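Local coordinates for protein HOBA (Helicobacter pylori, PDB 2UVP) that is required for initiating DNA replication, promoting the binding of the initiator DnaA to the oriC region of the chromosome, at residues E16-R19 with D20-E23; L176-L180 with Y181-T185. All blocks are in the same frame, centred on the assembly; numbering follows the deposited sequence.

Contact 1: residues E16-R19 with D20-E23. Unlike the reference sequence in segment 16-19: Ile-18 (reference Val).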
loop_
_atom_site.group_PDB
_atom_site.type_symbol
_atom_site.label_atom_id
_atom_site.label_comp_id
_atom_site.label_asym_id
_atom_site.label_seq_id
_atom_site.Cartn_x
_atom_site.Cartn_y
_atom_site.Cartn_z
ATOM N N GLU A 16 10.628 -25.975 27.640
ATOM C CA GLU A 16 9.373 -26.740 27.693
ATOM C C GLU A 16 8.426 -26.309 26.572
ATOM O O GLU A 16 7.785 -27.136 25.900
ATOM C CB GLU A 16 8.655 -26.525 29.032
ATOM C CG GLU A 16 9.445 -26.864 30.313
ATOM C CD GLU A 16 8.751 -26.322 31.593
ATOM O OE1 GLU A 16 9.455 -26.006 32.581
ATOM O OE2 GLU A 16 7.505 -26.179 31.608
ATOM N N PHE A 17 8.326 -24.998 26.392
ATOM C CA PHE A 17 7.429 -24.453 25.397
ATOM C C PHE A 17 7.819 -24.969 24.020
ATOM O O PHE A 17 6.967 -25.375 23.249
ATOM C CB PHE A 17 7.446 -22.913 25.405
ATOM C CG PHE A 17 6.459 -22.308 24.443
ATOM C CD1 PHE A 17 5.180 -21.970 24.871
ATOM C CD2 PHE A 17 6.800 -22.097 23.098
ATOM C CE1 PHE A 17 4.245 -21.425 23.979
ATOM C CE2 PHE A 17 5.851 -21.557 22.193
ATOM C CZ PHE A 17 4.600 -21.217 22.641
ATOM N N ILE A 18 9.108 -24.928 23.715
ATOM C CA ILE A 18 9.616 -25.381 22.415
ATOM C C ILE A 18 9.328 -26.865 22.191
ATOM O O ILE A 18 8.863 -27.293 21.113
ATOM C CB ILE A 18 11.122 -25.061 22.296
ATOM C CG1 ILE A 18 11.278 -23.543 22.092
ATOM C CG2 ILE A 18 11.777 -25.771 21.109
ATOM C CD1 ILE A 18 10.406 -23.035 20.994
ATOM N N ARG A 19 9.607 -27.658 23.218
ATOM C CA ARG A 19 9.365 -29.092 23.092
ATOM C C ARG A 19 7.892 -29.355 22.788
ATOM O O ARG A 19 7.570 -30.075 21.846
ATOM C CB ARG A 19 9.842 -29.838 24.334
ATOM C CG ARG A 19 9.590 -31.361 24.250
ATOM C CD ARG A 19 10.062 -32.102 25.527
ATOM N NE ARG A 19 10.005 -31.290 26.746
ATOM C CZ ARG A 19 8.894 -30.918 27.389
ATOM N NH1 ARG A 19 7.688 -31.263 26.935
ATOM N NH2 ARG A 19 8.997 -30.181 28.495
ATOM N N ASP A 20 7.007 -28.716 23.548
ATOM C CA ASP A 20 5.579 -28.898 23.406
ATOM C C ASP A 20 5.097 -28.379 22.033
ATOM O O ASP A 20 4.235 -28.978 21.402
ATOM C CB ASP A 20 4.825 -28.183 24.535
ATOM C CG ASP A 20 4.993 -28.858 25.899
ATOM O OD1 ASP A 20 5.507 -29.995 25.965
ATOM O OD2 ASP A 20 4.599 -28.231 26.917
ATOM N N GLN A 21 5.667 -27.263 21.588
ATOM C CA GLN A 21 5.244 -26.658 20.327
ATOM C C GLN A 21 5.463 -27.641 19.165
ATOM O O GLN A 21 4.578 -27.864 18.329
ATOM C CB GLN A 21 6.038 -25.359 20.108
ATOM C CG GLN A 21 5.579 -24.521 18.930
ATOM C CD GLN A 21 6.550 -23.384 18.680
ATOM O OE1 GLN A 21 7.772 -23.577 18.694
ATOM N NE2 GLN A 21 6.012 -22.203 18.423
ATOM N N GLY A 22 6.640 -28.250 19.138
ATOM C CA GLY A 22 6.994 -29.156 18.051
ATOM C C GLY A 22 6.188 -30.446 18.167
ATOM O O GLY A 22 5.787 -31.012 17.168
ATOM N N GLU A 23 5.926 -30.888 19.399
ATOM C CA GLU A 23 5.158 -32.122 19.610
ATOM C C GLU A 23 3.726 -31.981 19.108
ATOM O O GLU A 23 3.181 -32.894 18.475
ATOM C CB GLU A 23 5.233 -32.564 21.087
ATOM C CG GLU A 23 6.622 -33.121 21.430
ATOM C CD GLU A 23 6.767 -33.633 22.874
ATOM O OE1 GLU A 23 5.791 -33.531 23.656
ATOM O OE2 GLU A 23 7.876 -34.125 23.213
HETATM O O HOH W 1 6.443 -29.481 28.764
#

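Contact 2: residues L176-L180 with Y181-T185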
loop_
_atom_site.group_PDB
_atom_site.type_symbol
_atom_site.label_atom_id
_atom_site.label_comp_id
_atom_site.label_asym_id
_atom_site.label_seq_id
_atom_site.Cartn_x
_atom_site.Cartn_y
_atom_site.Cartn_z
ATOM N N LEU A 176 -0.988 -27.365 -9.206
ATOM C CA LEU A 176 -0.992 -26.544 -10.427
ATOM C C LEU A 176 0.190 -26.810 -11.366
ATOM O O LEU A 176 -0.017 -27.027 -12.566
ATOM C CB LEU A 176 -1.023 -25.059 -10.054
ATOM C CG LEU A 176 -0.872 -24.049 -11.185
ATOM C CD1 LEU A 176 -1.969 -24.207 -12.225
ATOM C CD2 LEU A 176 -0.875 -22.623 -10.599
ATOM N N PHE A 177 1.414 -26.770 -10.839
ATOM C CA PHE A 177 2.591 -26.924 -11.679
ATOM C C PHE A 177 2.802 -28.365 -12.093
ATOM O O PHE A 177 3.319 -28.642 -13.186
ATOM C CB PHE A 177 3.824 -26.307 -11.024
ATOM C CG PHE A 177 3.868 -24.831 -11.188
ATOM C CD1 PHE A 177 3.163 -24.009 -10.325
ATOM C CD2 PHE A 177 4.555 -24.266 -12.256
ATOM C CE1 PHE A 177 3.162 -22.640 -10.487
ATOM C CE2 PHE A 177 4.555 -22.890 -12.444
ATOM C CZ PHE A 177 3.861 -22.073 -11.564
ATOM N N SER A 178 2.366 -29.285 -11.242
ATOM C CA SER A 178 2.325 -30.687 -11.634
ATOM C C SER A 178 1.511 -30.873 -12.908
ATOM O O SER A 178 1.933 -31.617 -13.797
ATOM C CB SER A 178 1.815 -31.580 -10.506
ATOM O OG SER A 178 2.829 -31.713 -9.528
ATOM N N VAL A 179 0.363 -30.212 -13.028
ATOM C CA VAL A 179 -0.368 -30.341 -14.291
ATOM C C VAL A 179 0.228 -29.496 -15.421
ATOM O O VAL A 179 0.320 -29.968 -16.556
ATOM C CB VAL A 179 -1.950 -30.330 -14.191
ATOM C CG1 VAL A 179 -2.474 -30.397 -12.756
ATOM C CG2 VAL A 179 -2.594 -29.243 -15.009
ATOM N N LEU A 180 0.706 -28.295 -15.100
ATOM C CA LEU A 180 1.353 -27.457 -16.114
ATOM C C LEU A 180 2.596 -28.104 -16.725
ATOM O O LEU A 180 2.839 -27.991 -17.934
ATOM C CB LEU A 180 1.706 -26.079 -15.545
ATOM C CG LEU A 180 0.530 -25.117 -15.410
ATOM C CD1 LEU A 180 0.961 -23.856 -14.653
ATOM C CD2 LEU A 180 -0.034 -24.758 -16.783
ATOM N N TYR A 181 3.385 -28.775 -15.899
ATOM C CA TYR A 181 4.611 -29.398 -16.373
ATOM C C TYR A 181 4.365 -30.864 -16.739
ATOM O O TYR A 181 5.263 -31.695 -16.639
ATOM C CB TYR A 181 5.742 -29.233 -15.348
ATOM C CG TYR A 181 6.174 -27.786 -15.114
ATOM C CD1 TYR A 181 5.836 -26.776 -16.015
ATOM C CD2 TYR A 181 6.938 -27.437 -14.001
ATOM C CE1 TYR A 181 6.231 -25.445 -15.809
ATOM C CE2 TYR A 181 7.349 -26.105 -13.784
ATOM C CZ TYR A 181 6.988 -25.120 -14.693
ATOM O OH TYR A 181 7.390 -23.807 -14.493
ATOM N N ASN A 182 3.131 -31.148 -17.154
ATOM C CA ASN A 182 2.650 -32.492 -17.527
ATOM C C ASN A 182 3.194 -33.692 -16.720
ATOM O O ASN A 182 3.643 -34.693 -17.285
ATOM C CB ASN A 182 2.742 -32.722 -19.050
ATOM C CG ASN A 182 4.062 -32.264 -19.645
ATOM O OD1 ASN A 182 5.139 -32.585 -19.136
ATOM N ND2 ASN A 182 3.986 -31.533 -20.746
ATOM N N LYS A 183 3.146 -33.569 -15.396
ATOM C CA LYS A 183 3.534 -34.650 -14.500
ATOM C C LYS A 183 2.287 -35.422 -14.066
ATOM O O LYS A 183 2.344 -36.618 -13.742
ATOM C CB LYS A 183 4.271 -34.077 -13.285
ATOM C CG LYS A 183 4.265 -34.959 -12.033
ATOM C CD LYS A 183 5.504 -35.835 -11.907
ATOM C CE LYS A 183 5.315 -36.909 -10.840
ATOM N NZ LYS A 183 5.092 -36.335 -9.487
ATOM N N VAL A 184 1.165 -34.713 -14.074
ATOM C CA VAL A 184 -0.102 -35.182 -13.550
ATOM C C VAL A 184 -1.165 -34.764 -14.553
ATOM O O VAL A 184 -1.076 -33.672 -15.122
ATOM C CB VAL A 184 -0.397 -34.498 -12.178
ATOM C CG1 VAL A 184 -1.818 -34.708 -11.746
ATOM C CG2 VAL A 184 0.556 -35.002 -11.104
ATOM N N THR A 185 -2.161 -35.616 -14.776
ATOM C CA THR A 185 -3.279 -35.239 -15.643
ATOM C C THR A 185 -4.580 -35.139 -14.861
ATOM O O THR A 185 -4.864 -35.982 -14.009
ATOM C CB THR A 185 -3.455 -36.186 -16.874
ATOM O OG1 THR A 185 -4.661 -35.840 -17.574
ATOM C CG2 THR A 185 -3.521 -37.643 -16.462
HETATM O O HOH W 2 -0.460 -32.436 -17.327
#

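Contact 1: residues E16-R19 with D20-E23
Arg-19 and Asp-20 meet side by side on one turn of the helix 10-28, joined by a salt bridge from Arg-19 NH1 to Asp-20 OD1 of 2.7 Å. The arginine chain, extended as far as CD, bends at its third torsion (chi3 29°) and so brings NH1 to the carboxylate. The guanidinium and carboxylate planes stand 75° apart, so the two groups do not form a flat, two-pronged pair. A water supplies the second link: it lies in the guanidinium plane, accepts from Arg-19 NH2 at 2.7 Å and donates to Asp-20 OD2 at 2.9 Å. Glu-23, one turn on, runs alongside the aliphatic part of Arg-19, with its OE2 3.4 Å from Arg-19 CG; the opposite charges, Arg-19 NH1 and Glu-23 OE1 4.4 Å apart, are beyond a salt bridge but probably still attract. Glu-23 is also a calcium ligand in a structure of this protein.

Around the helix from these charges, Gln-21 sets its amide at the edge of the Phe-17 ring, its OE1 hydrogen-bonded to a polar side chain of a neighbouring subunit; Ile-18 packs on an apolar side chain of another subunit. Beneath all of this run the regular i to i+4 backbone bonds. The first joins Asp-20 N to Glu-16 O at 2.9 Å, and the CG of Asp-20 lies 3.3 Å from that same Glu-16 O.

Contact 2: residues L176-L180 with Y181-T185
Tyr-181 folds back over Phe-177 where the helix 161-180 ends in a Schellman motif, and its side chain can be followed outward as an example of how an aromatic residue packs on the last turn. CB starts 3.3 Å from Phe-177 O, the same carbonyl that accepts the bond from Tyr-181 N. CG is still beside that oxygen, while CD1, on one flank of the ring, passes the carbonyl group of Leu-180 and CD2, on the other, keeps to Phe-177 O. Farther out the ring reaches Phe-177 itself: CE2 and CE1 both approach its CD2, and Tyr-181 CZ comes to 3.5 Å from Phe-177 CD2. At the tip, OH is near both CD2 and CE2 of Phe-177. The pair is an offset edge-to-face stack, the edge of Phe-177 turned to the face of Tyr-181 with planes at 68°. With chi1 at -65° the tyrosine CG lies beside its own backbone N, which directs the ring back along the helix. Arg-83 touches both aromatic side chains.

The chain reverses at Asn-182, a calcium ligand in a structure of this protein, whose positive phi makes it the C-prime residue. Lys-183 N donates to Ser-178 O at 2.8 Å, nearly in line with the C=O bond, and Asn-182 N reaches Val-179 O from above the carbonyl plane. Ser-178 O takes a second donor, Val-184 N, also from above its plane, so one carbonyl holds two successive amides. The chain comes back as far as Val-184, whose CG2 rests on Ser-178 CB, and then crosses the helix. One water donates to Val-179 O at 2.7 Å and to Val-184 O at 2.6 Å, while Val-179 CA makes a CA-H...O contact with Val-184 O of 3.5 Å.

In the fold
Contacts 1 and 2 lie near the two ends of one chain, in series: residues 16-23 belong to the helix 10-28, and residues 176-185 close the helix 161-180 and enter the strand 184-185. Their centres are 37 Å apart and their nearest atoms about 27 Å. The centre of contact 1 lies 28 Å from the centre of the chain, on a helix that projects from the body built on the parallel sheet; contact 2 lies on the body, beside the helix 39-51. Both reach other subunits, contact 1 through helix side chains, contact 2 through a parallel beta ladder that the strand 184-185 forms with another chain, consistent with a part in assembly.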